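Side-chain contact in LacI family sugar-binding transcriptional regulator (Enterococcus faecalis V583, PDB 4RK0), which binds ribose in the cleft between its two lobes and probably regulates transcription by binding DNA, as LacI-family repressors do: residues F90-Q95 and G100-V105. Residues are numbered along the deposited sequence; the frame is centred on the assembly and turned at random.
Sequences FIVLDQ and GFSDAV. With RIB (alpha-D-ribofuranose), chain E.
Val92 and Ala104 sit side by side on one face of two parallel strands, with Val92 CG2 3.6 Å from Ala104 CB. Val92 binds the other strand through both its backbone groups: its N donates to Asp103 O, and its O accepts from Val105 N at 3.1 Å. Asp103 O has a second donor, Ser102 OG, which a chi1 of 71° folds back over its own chain to reach the opposite face of the carbonyl plane from Val92 N. Ser102 CB meets the Phe90 ring obliquely, 3.5 Å from CE2.

On the other face of the sheet, Ile91 lays CG1 and CD1 across Asp103 CB, and CD1 also touches Val105 CG2 at 3.9 Å. The Asp103 carboxylate makes a salt bridge from OD2 to Arg247 and accepts at OD1 from the Glu256 backbone N; a water links OD2 to Phe90 O.

Close at Val92 and Ala104, the pairing loosens beyond Leu93, where a water bridges Asp94 N and Val105 O. Here the chain enters the sugar pocket: Asp94 OD1 accepts from ribose O2 at 2.6 Å, and Gln95 NE2 donates to ribose O4 at 3.3 Å.

In this lobe of the periplasmic-binding-protein-like fold, strand 90-93 lies between 66-69 and 103-107; helix 233-249 covers Ile91 and Val105, and helix 76-86 packs on Phe90 and Ser102.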
loop_
_atom_site.group_PDB
_atom_site.type_symbol
_atom_site.label_atom_id
_atom_site.label_comp_id
_atom_site.label_asym_id
_atom_site.label_seq_id
_atom_site.Cartn_x
_atom_site.Cartn_y
_atom_site.Cartn_z
ATOM N N PHE A 90 6.668 23.622 -8.626
ATOM C CA PHE A 90 6.715 22.171 -8.548
ATOM C C PHE A 90 8.046 21.658 -8.002
ATOM O O PHE A 90 9.015 22.390 -7.839
ATOM C CB PHE A 90 6.462 21.572 -9.932
ATOM C CG PHE A 90 7.585 21.819 -10.916
ATOM C CD1 PHE A 90 7.630 22.972 -11.675
ATOM C CD2 PHE A 90 8.605 20.911 -11.051
ATOM C CE1 PHE A 90 8.681 23.199 -12.557
ATOM C CE2 PHE A 90 9.650 21.122 -11.926
ATOM C CZ PHE A 90 9.696 22.281 -12.687
ATOM N N ILE A 91 8.073 20.364 -7.700
ATOM C CA ILE A 91 9.246 19.714 -7.188
ATOM C C ILE A 91 9.227 18.269 -7.725
ATOM O O ILE A 91 8.165 17.704 -7.893
ATOM C CB ILE A 91 9.281 19.764 -5.633
ATOM C CG1 ILE A 91 10.586 19.192 -5.093
ATOM C CG2 ILE A 91 8.053 19.088 -5.022
ATOM C CD1 ILE A 91 10.893 19.712 -3.691
ATOM N N VAL A 92 10.404 17.775 -8.063
ATOM C CA VAL A 92 10.588 16.439 -8.634
ATOM C C VAL A 92 11.398 15.525 -7.699
ATOM O O VAL A 92 12.186 15.953 -6.855
ATOM C CB VAL A 92 11.253 16.466 -10.042
ATOM C CG1 VAL A 92 10.542 17.449 -10.963
ATOM C CG2 VAL A 92 12.755 16.716 -9.995
ATOM N N LEU A 93 11.180 14.237 -7.857
ATOM C CA LEU A 93 11.851 13.271 -7.072
ATOM C C LEU A 93 11.638 11.914 -7.710
ATOM O O LEU A 93 10.839 11.741 -8.649
ATOM C CB LEU A 93 11.293 13.239 -5.641
ATOM C CG LEU A 93 9.872 12.741 -5.459
ATOM C CD1 LEU A 93 9.660 12.300 -3.992
ATOM C CD2 LEU A 93 8.827 13.730 -5.909
ATOM N N ASP A 94 12.392 10.983 -7.170
ATOM C CA ASP A 94 12.245 9.562 -7.435
ATOM C C ASP A 94 12.443 9.259 -8.930
ATOM O O ASP A 94 13.534 9.534 -9.456
ATOM C CB ASP A 94 10.910 9.051 -6.920
ATOM C CG ASP A 94 10.975 7.541 -6.615
ATOM O OD1 ASP A 94 11.852 7.131 -5.819
ATOM O OD2 ASP A 94 10.234 6.772 -7.227
ATOM N N GLN A 95 11.442 8.678 -9.591
ATOM C CA GLN A 95 11.566 8.291 -11.021
ATOM C C GLN A 95 11.558 9.475 -11.958
ATOM O O GLN A 95 11.899 9.298 -13.110
ATOM C CB GLN A 95 10.448 7.356 -11.465
ATOM C CG GLN A 95 10.414 6.115 -10.578
ATOM C CD GLN A 95 9.480 5.030 -11.086
ATOM O OE1 GLN A 95 8.903 5.132 -12.158
ATOM N NE2 GLN A 95 9.343 3.982 -10.308
ATOM N N GLY A 100 17.592 20.360 -13.327
ATOM C CA GLY A 100 18.486 21.235 -12.557
ATOM C C GLY A 100 18.039 22.686 -12.454
ATOM O O GLY A 100 18.720 23.497 -11.820
ATOM N N PHE A 101 16.914 23.023 -13.090
ATOM C CA PHE A 101 16.241 24.314 -12.865
ATOM C C PHE A 101 14.899 24.096 -12.161
ATOM O O PHE A 101 13.848 24.562 -12.583
ATOM C CB PHE A 101 16.093 25.068 -14.183
ATOM C CG PHE A 101 17.381 25.692 -14.650
ATOM C CD1 PHE A 101 18.365 24.915 -15.257
ATOM C CD2 PHE A 101 17.628 27.047 -14.446
ATOM C CE1 PHE A 101 19.560 25.482 -15.670
ATOM C CE2 PHE A 101 18.821 27.619 -14.860
ATOM C CZ PHE A 101 19.788 26.836 -15.472
ATOM N N SER A 102 14.957 23.326 -11.090
ATOM C CA SER A 102 13.812 23.123 -10.258
ATOM C C SER A 102 14.299 22.619 -8.917
ATOM O O SER A 102 15.475 22.295 -8.721
ATOM C CB SER A 102 12.825 22.129 -10.875
ATOM O OG SER A 102 13.341 20.819 -10.854
ATOM N N ASP A 103 13.356 22.578 -8.002
ATOM C CA ASP A 103 13.564 21.885 -6.780
ATOM C C ASP A 103 13.521 20.381 -7.054
ATOM O O ASP A 103 12.837 19.933 -7.978
ATOM C CB ASP A 103 12.445 22.246 -5.785
ATOM C CG ASP A 103 12.549 23.674 -5.291
ATOM O OD1 ASP A 103 13.637 24.260 -5.395
ATOM O OD2 ASP A 103 11.539 24.199 -4.786
ATOM N N ALA A 104 14.242 19.631 -6.234
ATOM C CA ALA A 104 14.262 18.157 -6.280
ATOM C C ALA A 104 14.756 17.567 -4.963
ATOM O O ALA A 104 15.649 18.106 -4.308
ATOM C CB ALA A 104 15.145 17.661 -7.420
ATOM N N VAL A 105 14.189 16.437 -4.571
ATOM C CA VAL A 105 14.734 15.710 -3.412
ATOM C C VAL A 105 15.045 14.288 -3.849
ATOM O O VAL A 105 14.131 13.568 -4.215
ATOM C CB VAL A 105 13.732 15.653 -2.264
ATOM C CG1 VAL A 105 14.448 15.139 -1.015
ATOM C CG2 VAL A 105 13.134 17.033 -2.026
HETATM O O5 RIB E . 10.053 0.401 -4.727
HETATM C C5 RIB E . 9.544 1.316 -5.684
HETATM C C4 RIB E . 10.725 1.849 -6.371
HETATM O O4 RIB E . 10.419 2.710 -7.498
HETATM C C3 RIB E . 11.333 2.533 -5.163
HETATM O O3 RIB E . 12.577 1.847 -5.008
HETATM C C2 RIB E . 11.327 3.993 -5.626
HETATM O O2 RIB E . 12.567 4.618 -5.402
HETATM C C1 RIB E . 10.807 4.024 -7.074
HETATM O O1 RIB E . 11.669 4.740 -7.942
HETATM O O HOH W 1 9.182 23.494 -5.167
HETATM O O HOH W 2 13.948 10.771 -4.765
#